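Local coordinates for PmbA-related protein (Thermotoga maritima, PDB 1VL4), which is of unsettled function but belongs to the PmbA/TldD (peptidase U62) family, whose members are generally assigned metallopeptidase activity, at residues A279-D284 and L310-L315; R21-A26 and I164-L169; N192-S197 and S223-K228; E42-L47 and Q54-G59; M362-V367 and G391-N396. All blocks are in the same frame, centred on the assembly; numbering follows the deposited sequence. Where two conformers were deposited one is given.

Contact 1: A279-D284 and L310-L315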
# COMPACT_ATOMS: atom_id res chain seq x y z
N ALA A 279 -14.94 12.86 -31.28
CA ALA A 279 -14.59 13.99 -30.42
C ALA A 279 -13.43 13.74 -29.45
O ALA A 279 -12.91 14.69 -28.88
CB ALA A 279 -15.81 14.45 -29.63
N VAL A 280 -12.99 12.50 -29.28
CA VAL A 280 -12.10 12.15 -28.21
C VAL A 280 -10.71 11.86 -28.76
O VAL A 280 -10.56 10.95 -29.57
CB VAL A 280 -12.59 10.92 -27.46
CG1 VAL A 280 -11.49 10.36 -26.47
CG2 VAL A 280 -13.86 11.24 -26.74
N SER A 281 -9.72 12.68 -28.35
CA SER A 281 -8.31 12.40 -28.61
C SER A 281 -7.60 12.36 -27.27
O SER A 281 -7.81 13.25 -26.44
CB SER A 281 -7.66 13.45 -29.52
OG SER A 281 -8.19 13.44 -30.85
N ILE A 282 -6.74 11.36 -27.09
CA ILE A 282 -5.98 11.19 -25.90
C ILE A 282 -4.52 11.00 -26.32
O ILE A 282 -4.20 10.11 -27.16
CB ILE A 282 -6.46 9.96 -25.08
CG1 ILE A 282 -7.94 10.13 -24.70
CG2 ILE A 282 -5.64 9.79 -23.84
CD1 ILE A 282 -8.55 8.89 -24.01
N LYS A 283 -3.67 11.83 -25.71
CA LYS A 283 -2.24 11.86 -25.98
C LYS A 283 -1.45 11.45 -24.74
O LYS A 283 -1.88 11.60 -23.58
CB LYS A 283 -1.81 13.29 -26.38
CG LYS A 283 -2.44 13.85 -27.66
CD LYS A 283 -1.61 15.01 -28.22
CE LYS A 283 -0.46 14.60 -29.12
NZ LYS A 283 0.27 15.84 -29.56
N ASP A 284 -0.27 10.92 -25.02
CA ASP A 284 0.76 10.73 -23.97
C ASP A 284 1.75 11.85 -24.17
O ASP A 284 2.34 11.97 -25.24
CB ASP A 284 1.43 9.35 -24.11
CG ASP A 284 2.59 9.13 -23.06
OD1 ASP A 284 2.66 9.87 -22.06
OD2 ASP A 284 3.48 8.27 -23.29
N LEU A 310 -5.32 7.84 -28.71
CA LEU A 310 -6.52 7.96 -29.51
C LEU A 310 -6.46 9.24 -30.27
O LEU A 310 -6.20 10.31 -29.70
CB LEU A 310 -7.76 7.97 -28.60
CG LEU A 310 -8.56 6.71 -28.30
CD1 LEU A 310 -7.81 5.42 -28.46
CD2 LEU A 310 -9.19 6.84 -26.88
N GLU A 311 -6.64 9.16 -31.56
CA GLU A 311 -6.66 10.32 -32.38
C GLU A 311 -8.01 10.32 -33.07
O GLU A 311 -8.28 9.45 -33.91
CB GLU A 311 -5.52 10.31 -33.38
CG GLU A 311 -5.47 11.66 -34.16
CD GLU A 311 -4.25 11.81 -35.06
OE1 GLU A 311 -3.45 10.86 -35.14
OE2 GLU A 311 -4.11 12.90 -35.68
N ASN A 312 -8.85 11.29 -32.70
CA ASN A 312 -10.25 11.34 -33.15
C ASN A 312 -10.92 9.97 -32.97
O ASN A 312 -11.60 9.50 -33.83
CB ASN A 312 -10.36 11.81 -34.60
CG ASN A 312 -9.60 13.13 -34.85
OD1 ASN A 312 -9.63 14.03 -34.03
ND2 ASN A 312 -8.93 13.24 -35.99
N GLY A 313 -10.69 9.38 -31.81
CA GLY A 313 -11.35 8.19 -31.38
C GLY A 313 -10.72 6.93 -31.92
O GLY A 313 -11.11 5.85 -31.51
N VAL A 314 -9.72 7.05 -32.80
CA VAL A 314 -9.08 5.90 -33.42
C VAL A 314 -7.88 5.51 -32.58
O VAL A 314 -7.07 6.37 -32.24
CB VAL A 314 -8.71 6.19 -34.90
CG1 VAL A 314 -7.96 5.02 -35.54
CG2 VAL A 314 -9.97 6.53 -35.73
N LEU A 315 -7.80 4.22 -32.19
CA LEU A 315 -6.63 3.74 -31.48
C LEU A 315 -5.38 3.61 -32.41
O LEU A 315 -5.34 2.79 -33.35
CB LEU A 315 -6.94 2.40 -30.80
CG LEU A 315 -5.81 1.74 -30.03
CD1 LEU A 315 -5.46 2.47 -28.75
CD2 LEU A 315 -6.15 0.27 -29.73
O HOH W 1 -11.10 14.69 -31.78
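Ile282 and Leu310 form an antiparallel, hydrogen-bonded beta pair in the C-terminal part of the chain, where strand 282-285 lies against strand 307-311 just ahead of the tight turn that leads to strand 314-315. The evidence is a reciprocal pair of backbone bonds: Ile282 N to Leu310 O at 2.9 Å, and Leu310 N to Ile282 O at 3.0 Å. Their side chains run side by side on one face of the sheet, Ile282 CD1 meeting Leu310 CD2 at 3.6 Å, and Leu346 and Leu348 of strand 345-348 pack on Ile282. Beyond this pair a type I' turn from Glu311 to Val314 curls back toward Ser281. With OG held beside its own backbone N (chi1 -66°), Ser281 takes the amide N-H of Asn312 in a nearly straight bond, OG to N 2.9 Å and 170° at the hydrogen. A water joins Ser281 OG to Asn312 OD1, and Gly313 N makes a weak bond to Val280 O, bent to 121°. The chemistry implies a turn held mainly by the Ser281 hydroxyl, the weak Gly313 bond adding little, while the Ile282-Leu310 pair adds apolar contact on its face of the sheet.

Contact 2: R21-A26 and I164-L169; sequences RLFALA and IITNTL
Phe23 reaches from helix 15-29 across the end of strand 148-167, its ring lying under the methyl of Thr168 while its far end points at the backbone of Asn167; no hydrogen bond joins the two segments. The methyl, CG2, sits over one face, 3.8 Å from the ring centroid and 16° off the normal, which meets the definition of a CH-pi contact. It is displaced toward the CG side of the ring, with Phe23 CG as its nearest atom at 3.7 Å. The ring runs on past the methyl, and Phe23 CZ lies 3.5 Å from Asn167 C. At the ring's edge, near its plane, Thr166 OG1 approaches Phe23 CZ at 3.7 Å; that hydroxyl is engaged by Leu171 O and Lys19 NZ.

Helix 15-29 thereby packs on the long antiparallel sheet where strand 148-167 ends, and Val33 and Ile35 of the adjacent strand 32-48 also touch Phe23. The strand leaves the sheet through an Asx turn, Asn167 OD1 accepting from Leu169 N at 2.8 Å with the donor above the carbonyl plane.

Replacing Phe23 with an alanine would probably leave the Thr168 methyl without the ring face beneath it and open a gap between the helix and the Asn167 backbone. With Thr168 OG1 turned between the backbone N and the carbonyl carbon (chi1 50°), CG2 is left beside the backbone N, over the Phe23 ring, where it also meets Ala26 CB at 4.2 Å. Thr168 OG1 itself bonds to Glu32 OE1 and Val33 N.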
# COMPACT_ATOMS: atom_id res chain seq x y z
N ARG A 21 33.97 1.48 -10.84
CA ARG A 21 34.37 0.16 -10.37
C ARG A 21 33.48 -0.89 -11.04
O ARG A 21 33.96 -1.89 -11.55
CB ARG A 21 34.22 0.01 -8.84
CG ARG A 21 35.25 0.72 -7.91
CD ARG A 21 36.59 -0.04 -7.72
NE ARG A 21 36.52 -1.46 -7.30
CZ ARG A 21 36.54 -2.54 -8.11
NH1 ARG A 21 36.55 -2.40 -9.44
NH2 ARG A 21 36.51 -3.77 -7.59
N LEU A 22 32.17 -0.64 -11.00
CA LEU A 22 31.18 -1.54 -11.59
C LEU A 22 31.36 -1.76 -13.09
O LEU A 22 31.29 -2.90 -13.56
CB LEU A 22 29.76 -1.03 -11.33
CG LEU A 22 29.16 -1.25 -9.93
CD1 LEU A 22 27.76 -0.67 -9.94
CD2 LEU A 22 29.12 -2.73 -9.56
N PHE A 23 31.58 -0.67 -13.86
CA PHE A 23 31.85 -0.82 -15.29
C PHE A 23 33.13 -1.62 -15.59
O PHE A 23 33.17 -2.42 -16.51
CB PHE A 23 31.96 0.55 -15.96
CG PHE A 23 30.66 1.25 -16.18
CD1 PHE A 23 29.49 0.95 -15.44
CD2 PHE A 23 30.58 2.24 -17.14
CE1 PHE A 23 28.30 1.66 -15.69
CE2 PHE A 23 29.42 2.93 -17.38
CZ PHE A 23 28.28 2.65 -16.67
N ALA A 24 34.17 -1.42 -14.80
CA ALA A 24 35.39 -2.20 -14.95
C ALA A 24 35.13 -3.71 -14.66
O ALA A 24 35.55 -4.60 -15.43
CB ALA A 24 36.46 -1.64 -14.00
N LEU A 25 34.39 -3.99 -13.59
CA LEU A 25 33.98 -5.37 -13.30
C LEU A 25 33.20 -5.99 -14.42
O LEU A 25 33.43 -7.15 -14.75
CB LEU A 25 33.17 -5.45 -12.01
CG LEU A 25 33.99 -5.44 -10.73
CD1 LEU A 25 33.14 -4.94 -9.58
CD2 LEU A 25 34.52 -6.83 -10.45
N ALA A 26 32.30 -5.23 -15.02
CA ALA A 26 31.47 -5.74 -16.13
C ALA A 26 32.33 -6.22 -17.28
O ALA A 26 32.20 -7.38 -17.78
CB ALA A 26 30.49 -4.65 -16.61
N ILE A 164 19.38 9.19 -12.20
CA ILE A 164 20.52 8.98 -13.12
C ILE A 164 20.42 7.54 -13.60
O ILE A 164 20.20 6.64 -12.79
CB ILE A 164 21.89 9.15 -12.43
CG1 ILE A 164 22.13 10.60 -11.96
CG2 ILE A 164 23.03 8.78 -13.40
CD1 ILE A 164 23.38 10.76 -11.10
N ILE A 165 20.52 7.33 -14.90
CA ILE A 165 20.65 5.98 -15.46
C ILE A 165 21.89 5.94 -16.36
O ILE A 165 22.08 6.80 -17.24
CB ILE A 165 19.41 5.48 -16.18
CG1 ILE A 165 18.14 5.76 -15.35
CG2 ILE A 165 19.55 3.95 -16.49
CD1 ILE A 165 16.85 5.48 -16.05
N THR A 166 22.75 4.97 -16.11
CA THR A 166 23.91 4.84 -16.99
C THR A 166 24.24 3.37 -17.16
O THR A 166 23.96 2.56 -16.28
CB THR A 166 25.08 5.70 -16.45
OG1 THR A 166 26.20 5.64 -17.36
CG2 THR A 166 25.52 5.21 -15.06
N ASN A 167 24.81 3.02 -18.32
CA ASN A 167 25.19 1.66 -18.62
C ASN A 167 26.45 1.59 -19.51
O ASN A 167 26.90 2.64 -20.04
CB ASN A 167 24.01 0.88 -19.19
CG ASN A 167 23.61 1.29 -20.56
OD1 ASN A 167 24.44 1.68 -21.35
ND2 ASN A 167 22.31 1.13 -20.90
N THR A 168 26.96 0.38 -19.66
CA THR A 168 28.21 0.11 -20.41
C THR A 168 27.98 0.20 -21.95
O THR A 168 28.93 0.05 -22.73
CB THR A 168 28.76 -1.24 -20.01
OG1 THR A 168 27.72 -2.24 -20.07
CG2 THR A 168 29.28 -1.16 -18.55
N LEU A 169 26.75 0.43 -22.38
CA LEU A 169 26.44 0.73 -23.80
C LEU A 169 26.44 2.23 -24.10
O LEU A 169 25.95 2.69 -25.15
CB LEU A 169 25.10 0.10 -24.21
CG LEU A 169 25.02 -1.41 -24.19
CD1 LEU A 169 24.80 -1.92 -22.75
CD2 LEU A 169 23.85 -1.80 -25.15

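Contact 3: N192-S197 and S223-K228; sequences NPRSGS and SLIGSK
Arg194 lays its aliphatic chain across Leu224, with the two CB atoms 3.9 Å apart, and carries its guanidinium on over Ser227. The side chains cross obliquely. A bend at chi2 (-60°) turns the arginine along the Leu224 carbonyl, bringing Arg194 CD to 3.5 Å from Leu224 O. Ser227 CB then lies 3.8 Å above the guanidinium plane of Arg194, over its centre, while Asn192 O stands over the opposite face, toward the rim.

Arg194 NE comes within 3.3 Å of Leu224 O, but the angle is too poor for a hydrogen bond; the charge is met by Asp190 at NE and Glu404 at NH1. Asp190 also accepts from Gly226 N. One carboxylate therefore ties the arginine to the turn.

That turn is type II, running from Leu224 to Ser227 after helix 210-223, and here it rests against the start of strand 194-202, an outermost strand of the long antiparallel sheet within this chain. Leu224 O closes it by accepting twice, from Ser227 N at 3.1 Å and from Ser227 OG at 2.7 Å. Gly226 takes the left-handed corner, phi 82°. Leu224 CD1 lies 3.5 Å from Ser195 O, and Lys390 and Tyr392 of strand 384-395 touch the same leucine.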
# COMPACT_ATOMS: atom_id res chain seq x y z
N ASN A 192 -27.55 14.56 6.02
CA ASN A 192 -26.35 13.73 5.95
C ASN A 192 -25.22 14.71 5.69
O ASN A 192 -25.32 15.52 4.77
CB ASN A 192 -26.41 12.75 4.78
CG ASN A 192 -27.63 11.83 4.83
OD1 ASN A 192 -27.83 11.12 5.80
ND2 ASN A 192 -28.44 11.84 3.77
N PRO A 193 -24.14 14.66 6.47
CA PRO A 193 -23.06 15.61 6.21
C PRO A 193 -22.46 15.50 4.79
O PRO A 193 -22.32 14.39 4.27
CB PRO A 193 -22.01 15.25 7.27
CG PRO A 193 -22.79 14.57 8.35
CD PRO A 193 -23.87 13.80 7.64
N ARG A 194 -22.11 16.64 4.20
CA ARG A 194 -21.68 16.70 2.81
C ARG A 194 -20.20 16.98 2.74
O ARG A 194 -19.74 17.95 3.27
CB ARG A 194 -22.41 17.83 2.07
CG ARG A 194 -23.92 17.83 2.24
CD ARG A 194 -24.47 16.54 1.72
NE ARG A 194 -25.90 16.45 1.89
CZ ARG A 194 -26.58 15.32 1.74
NH1 ARG A 194 -25.97 14.20 1.36
NH2 ARG A 194 -27.88 15.33 1.96
N SER A 195 -19.45 16.17 2.03
CA SER A 195 -18.03 16.47 1.89
C SER A 195 -17.66 17.09 0.55
O SER A 195 -18.30 16.87 -0.48
CB SER A 195 -17.18 15.23 2.21
OG SER A 195 -17.53 14.12 1.42
N GLY A 196 -16.60 17.89 0.59
CA GLY A 196 -16.06 18.57 -0.56
C GLY A 196 -14.55 18.56 -0.40
O GLY A 196 -14.04 18.48 0.73
N SER A 197 -13.84 18.58 -1.51
CA SER A 197 -12.38 18.74 -1.47
C SER A 197 -11.86 19.42 -2.72
O SER A 197 -12.58 19.57 -3.74
CB SER A 197 -11.70 17.39 -1.25
OG SER A 197 -11.77 16.52 -2.36
N SER A 223 -22.29 23.21 -1.69
CA SER A 223 -23.14 23.07 -2.86
C SER A 223 -23.96 21.78 -2.85
O SER A 223 -24.98 21.69 -3.55
CB SER A 223 -22.30 23.16 -4.13
OG SER A 223 -21.49 22.04 -4.28
N LEU A 224 -23.53 20.80 -2.06
CA LEU A 224 -24.26 19.53 -1.91
C LEU A 224 -25.32 19.59 -0.81
O LEU A 224 -26.06 18.62 -0.61
CB LEU A 224 -23.30 18.37 -1.65
CG LEU A 224 -22.33 18.10 -2.78
CD1 LEU A 224 -21.31 17.08 -2.30
CD2 LEU A 224 -23.05 17.63 -4.04
N ILE A 225 -25.41 20.71 -0.10
CA ILE A 225 -26.45 20.82 0.92
C ILE A 225 -27.79 20.82 0.21
O ILE A 225 -27.95 21.55 -0.77
CB ILE A 225 -26.30 22.09 1.75
CG1 ILE A 225 -24.97 22.05 2.54
CG2 ILE A 225 -27.53 22.30 2.65
CD1 ILE A 225 -24.69 23.37 3.22
N GLY A 226 -28.73 20.02 0.73
CA GLY A 226 -30.04 19.82 0.12
C GLY A 226 -30.04 18.80 -1.01
O GLY A 226 -30.95 18.77 -1.83
N SER A 227 -29.01 17.97 -1.07
CA SER A 227 -28.99 16.88 -2.02
C SER A 227 -30.23 16.01 -1.86
O SER A 227 -30.83 15.95 -0.79
CB SER A 227 -27.72 16.05 -1.90
OG SER A 227 -26.62 16.75 -2.46
N LYS A 228 -30.62 15.40 -2.97
CA LYS A 228 -31.76 14.49 -3.04
C LYS A 228 -31.26 13.35 -3.90
O LYS A 228 -30.37 13.54 -4.72
CB LYS A 228 -32.95 15.16 -3.71
CG LYS A 228 -33.36 16.48 -3.06
CD LYS A 228 -34.53 17.16 -3.76
CE LYS A 228 -35.86 16.50 -3.44
NZ LYS A 228 -36.22 16.54 -1.99

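Contact 4: E42-L47 and Q54-G59; sequences EFSLRL and QYTDAG
Strands 42-47 and 54-59 run antiparallel, 177° between directions and 4.6 Å between axes, in a register that pairs Glu42 with Ala58, Ser44 with Thr56 and Arg46 with Gln54 as hydrogen-bonded pairs. Phe43-Asp57 and Leu45-Tyr55 are the non-hydrogen-bonded pairs between them. Five N-H to O bonds join the backbones, among them Ser44 N to Thr56 O at 2.9 Å.

The side chains alternate between two faces. On the face of Phe43, Leu45, Tyr55 and Asp57, the phenylalanine ring turns its edge to the carboxylate: Phe43 CD2 is 3.8 Å from Asp57 CG, which lies in the ring plane, and the two planes stand 76° apart. Asp57 OD1 also makes a salt bridge to Arg41. Leu45 and Tyr55 touch near their roots, CB to CB at 4.0 Å; in both, CG sits between the backbone N and the carbonyl carbon (chi1 72° in Tyr55), and both side chains lead away from the opposite strand.

On the other face, Ser44 OG rests 3.5 Å from Thr56 CB. The Gln54 amide crosses over one face of the Arg46 guanidinium, but donor faces donor there and the amide's orientation is doubtful; Arg46 NH2 pairs with Asp53.

Strand 54-59 also meets the second subunit, where Tyr55 OH bonds to Thr75 N and Asp57 OD2 to Asn94 ND2 of that chain. Within its own chain this beta hairpin belongs to the long antiparallel sheet: strand 148-167 adjoins strand 32-48, and Val128, Met132 and Ala135 of helix 128-143 cover Phe43 and Leu45.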
# COMPACT_ATOMS: atom_id res chain seq x y z
N GLU A 42 11.88 15.06 0.56
CA GLU A 42 10.48 15.38 0.61
C GLU A 42 10.08 15.94 1.97
O GLU A 42 10.66 15.59 3.00
CB GLU A 42 9.60 14.16 0.27
CG GLU A 42 9.76 13.01 1.27
CD GLU A 42 9.34 11.66 0.69
OE1 GLU A 42 8.11 11.46 0.54
OE2 GLU A 42 10.23 10.81 0.39
N PHE A 43 9.08 16.82 1.92
CA PHE A 43 8.54 17.36 3.09
C PHE A 43 7.04 17.33 2.95
O PHE A 43 6.50 17.79 1.97
CB PHE A 43 9.04 18.77 3.31
CG PHE A 43 8.53 19.37 4.57
CD1 PHE A 43 7.27 19.97 4.61
CD2 PHE A 43 9.26 19.29 5.74
CE1 PHE A 43 6.78 20.49 5.75
CE2 PHE A 43 8.74 19.84 6.93
CZ PHE A 43 7.49 20.42 6.92
N SER A 44 6.36 16.79 3.95
CA SER A 44 4.91 16.82 3.94
C SER A 44 4.37 17.13 5.30
O SER A 44 5.02 16.86 6.29
CB SER A 44 4.39 15.45 3.53
OG SER A 44 4.66 14.50 4.54
N LEU A 45 3.18 17.70 5.33
CA LEU A 45 2.46 17.91 6.51
C LEU A 45 0.93 17.81 6.35
O LEU A 45 0.36 18.13 5.27
CB LEU A 45 2.86 19.21 7.17
CG LEU A 45 2.49 20.51 6.53
CD1 LEU A 45 1.03 20.87 6.88
CD2 LEU A 45 3.44 21.59 7.04
N ARG A 46 0.30 17.35 7.43
CA ARG A 46 -1.17 17.19 7.48
C ARG A 46 -1.73 17.80 8.72
O ARG A 46 -1.22 17.56 9.82
CB ARG A 46 -1.50 15.71 7.43
CG ARG A 46 -2.97 15.37 7.46
CD ARG A 46 -3.16 13.84 7.45
NE ARG A 46 -3.36 13.29 8.80
CZ ARG A 46 -3.10 12.02 9.15
NH1 ARG A 46 -2.59 11.15 8.28
NH2 ARG A 46 -3.33 11.63 10.40
N LEU A 47 -2.74 18.65 8.53
CA LEU A 47 -3.56 19.16 9.59
C LEU A 47 -4.85 18.34 9.64
O LEU A 47 -5.46 18.04 8.61
CB LEU A 47 -3.93 20.63 9.33
CG LEU A 47 -2.81 21.56 8.91
CD1 LEU A 47 -3.39 22.97 8.89
CD2 LEU A 47 -1.61 21.48 9.87
N GLN A 54 0.81 15.63 12.01
CA GLN A 54 1.66 14.66 11.31
C GLN A 54 2.54 15.36 10.25
O GLN A 54 2.08 16.24 9.56
CB GLN A 54 0.76 13.62 10.64
CG GLN A 54 1.46 12.45 9.97
CD GLN A 54 0.46 11.54 9.24
OE1 GLN A 54 0.41 11.48 8.00
NE2 GLN A 54 -0.37 10.84 10.03
N TYR A 55 3.81 14.98 10.14
CA TYR A 55 4.66 15.54 9.08
C TYR A 55 5.75 14.58 8.84
O TYR A 55 6.03 13.78 9.70
CB TYR A 55 5.24 16.92 9.49
CG TYR A 55 6.32 16.88 10.54
CD1 TYR A 55 6.00 16.78 11.91
CD2 TYR A 55 7.66 16.97 10.19
CE1 TYR A 55 6.99 16.73 12.87
CE2 TYR A 55 8.66 16.91 11.18
CZ TYR A 55 8.32 16.80 12.50
OH TYR A 55 9.28 16.74 13.47
N THR A 56 6.38 14.72 7.70
CA THR A 56 7.56 13.93 7.37
C THR A 56 8.55 14.89 6.75
O THR A 56 8.19 15.76 5.95
CB THR A 56 7.19 12.84 6.31
OG1 THR A 56 6.20 11.96 6.86
CG2 THR A 56 8.41 12.05 5.91
N ASP A 57 9.81 14.71 7.11
CA ASP A 57 10.93 15.39 6.47
C ASP A 57 11.96 14.32 6.23
O ASP A 57 12.59 13.89 7.16
CB ASP A 57 11.47 16.45 7.41
CG ASP A 57 12.45 17.40 6.73
OD1 ASP A 57 12.72 17.27 5.54
OD2 ASP A 57 12.89 18.34 7.42
N ALA A 58 12.13 13.90 4.99
CA ALA A 58 13.01 12.73 4.71
C ALA A 58 13.81 12.85 3.47
O ALA A 58 13.36 13.41 2.44
CB ALA A 58 12.16 11.47 4.63
N GLY A 59 15.01 12.30 3.53
CA GLY A 59 15.81 12.08 2.35
C GLY A 59 16.06 10.59 2.11
O GLY A 59 16.28 9.83 3.07

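Contact 5: M362-V367 and G391-N396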
# COMPACT_ATOMS: atom_id res chain seq x y z
N MET A 362 -26.10 20.16 -22.52
CA MET A 362 -26.74 18.99 -21.95
C MET A 362 -28.21 19.26 -21.62
O MET A 362 -29.07 18.40 -21.86
CB MET A 362 -26.04 18.54 -20.67
CG MET A 362 -26.73 17.30 -20.04
SD MET A 362 -25.85 16.59 -18.65
CE MET A 362 -26.06 17.90 -17.44
N ASP A 363 -28.46 20.42 -21.01
CA ASP A 363 -29.76 20.94 -20.66
C ASP A 363 -30.49 20.20 -19.53
O ASP A 363 -31.13 20.82 -18.67
CB ASP A 363 -30.67 21.03 -21.89
CG ASP A 363 -32.05 21.56 -21.55
OD1 ASP A 363 -32.14 22.75 -21.18
OD2 ASP A 363 -33.04 20.80 -21.61
N ARG A 364 -30.49 18.88 -19.58
CA ARG A 364 -31.14 18.10 -18.53
C ARG A 364 -30.41 16.77 -18.29
O ARG A 364 -30.22 15.98 -19.19
CB ARG A 364 -32.59 17.88 -18.90
CG ARG A 364 -33.44 17.32 -17.82
CD ARG A 364 -34.87 17.32 -18.29
NE ARG A 364 -35.75 16.70 -17.32
CZ ARG A 364 -35.85 15.39 -17.12
NH1 ARG A 364 -35.11 14.53 -17.82
NH2 ARG A 364 -36.70 14.92 -16.21
N GLY A 365 -30.00 16.52 -17.06
CA GLY A 365 -29.14 15.38 -16.83
C GLY A 365 -28.37 15.47 -15.53
O GLY A 365 -28.69 16.28 -14.67
N VAL A 366 -27.36 14.61 -15.41
CA VAL A 366 -26.56 14.51 -14.21
C VAL A 366 -25.18 15.12 -14.44
O VAL A 366 -24.58 14.93 -15.49
CB VAL A 366 -26.37 13.05 -13.79
CG1 VAL A 366 -25.50 12.98 -12.51
CG2 VAL A 366 -27.73 12.39 -13.56
N VAL A 367 -24.70 15.86 -13.45
CA VAL A 367 -23.31 16.28 -13.38
C VAL A 367 -22.62 15.38 -12.33
O VAL A 367 -23.09 15.28 -11.22
CB VAL A 367 -23.16 17.76 -13.00
CG1 VAL A 367 -21.68 18.10 -12.67
CG2 VAL A 367 -23.70 18.67 -14.11
N GLY A 391 -22.55 14.27 -7.38
CA GLY A 391 -22.93 15.15 -8.46
C GLY A 391 -24.21 15.93 -8.18
O GLY A 391 -24.61 16.10 -7.02
N TYR A 392 -24.84 16.39 -9.27
CA TYR A 392 -25.93 17.35 -9.25
C TYR A 392 -26.95 16.95 -10.32
O TYR A 392 -26.58 16.28 -11.30
CB TYR A 392 -25.38 18.75 -9.58
CG TYR A 392 -24.34 19.19 -8.59
CD1 TYR A 392 -23.03 18.74 -8.69
CD2 TYR A 392 -24.67 20.00 -7.49
CE1 TYR A 392 -22.08 19.08 -7.75
CE2 TYR A 392 -23.68 20.37 -6.54
CZ TYR A 392 -22.40 19.91 -6.68
OH TYR A 392 -21.38 20.23 -5.79
N TRP A 393 -28.19 17.41 -10.15
CA TRP A 393 -29.24 17.33 -11.16
C TRP A 393 -29.29 18.69 -11.88
O TRP A 393 -29.19 19.75 -11.24
CB TRP A 393 -30.60 17.02 -10.52
CG TRP A 393 -31.69 16.96 -11.55
CD1 TRP A 393 -32.70 17.86 -11.74
CD2 TRP A 393 -31.83 15.96 -12.57
NE1 TRP A 393 -33.47 17.46 -12.81
CE2 TRP A 393 -32.94 16.32 -13.35
CE3 TRP A 393 -31.12 14.81 -12.91
CZ2 TRP A 393 -33.37 15.54 -14.42
CZ3 TRP A 393 -31.55 14.06 -13.98
CH2 TRP A 393 -32.65 14.42 -14.72
N VAL A 394 -29.41 18.65 -13.20
CA VAL A 394 -29.49 19.84 -14.02
C VAL A 394 -30.84 19.82 -14.71
O VAL A 394 -31.24 18.81 -15.24
CB VAL A 394 -28.37 19.82 -15.09
CG1 VAL A 394 -28.48 21.00 -16.05
CG2 VAL A 394 -27.01 19.79 -14.42
N GLU A 395 -31.54 20.93 -14.64
CA GLU A 395 -32.69 21.15 -15.53
C GLU A 395 -32.61 22.55 -16.13
O GLU A 395 -32.18 23.50 -15.48
CB GLU A 395 -34.04 20.91 -14.85
CG GLU A 395 -34.00 20.91 -13.35
CD GLU A 395 -35.34 20.56 -12.72
OE1 GLU A 395 -36.19 19.92 -13.40
OE2 GLU A 395 -35.54 20.92 -11.53
N ASN A 396 -33.02 22.64 -17.37
CA ASN A 396 -32.94 23.87 -18.15
C ASN A 396 -31.58 24.48 -18.17
O ASN A 396 -31.47 25.70 -18.14
CB ASN A 396 -33.96 24.88 -17.64
CG ASN A 396 -35.36 24.40 -17.85
OD1 ASN A 396 -35.74 24.09 -18.99
ND2 ASN A 396 -36.12 24.27 -16.75
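Val394 fills the tight side of this contact, wedged between Val367 and Met362 beneath the antiparallel pairing of strands 365-372 and 384-395. Val394 CG2 lies 3.5 Å from Val367 CG2 and 3.7 Å from Met362 CE, which the bend at chi3 (68°) of the methionine carries toward it. Gly365 completes the fit: a CB there would run into Met362 SD. The backbones are bonded around it, Val394 N to Gly365 O at 2.9 Å and Val367 N to Tyr392 O at 2.9 Å. On the opposite face Trp393 is closely packed too, its ring lying over the peptide of Gly365, whose O is 3.3 Å above the Trp393 ring plane, toward the rim.

The loose, exposed side is that of Arg364, Glu395 and Asn396. Here the edge of the indole meets the face of the guanidinium, Trp393 CZ2 standing 3.7 Å above the centre of the Arg364 group with the planes 89° apart. A serine in place of Trp393 would probably leave the Arg364 guanidinium free to swing and the face of the Gly365 peptide without its ring cover. Glu395 OE1 stays 5.1 Å from Arg364 NE, too far for contact.

Around this pair, strand 233-239 flanks 365-372, with Leu238 on Met362 and Val367, while Leu359 of helix 355-362 covers Val367 and Val394. Strand 398-404 borders the other strand, and His401 and Tyr235 meet the Trp393 ring.

Overall arrangement
Along the chain contact 2, with contact 4 nested inside the loop it closes, comes first, followed by contact 3, contact 1 and contact 5. Contacts 2, 3 and 4 all reach the six-stranded antiparallel sheet: 2 and 3 lie on opposite sides of the chain's centre, about 57 Å between centres, and the centre of contact 4 is about 35 Å from that of contact 2 and about 30 Å from that of contact 3. Contacts 1 and 5 lie in the C-terminal part, each in a mixed beta-sheet of its own, with centres about 26 Å apart. Contacts 3 and 5 alone touch, through Leu224 CD2 packing on Tyr392, thus joining the long sheet's end to the C-terminal part. Contact 4 alone reaches the second subunit.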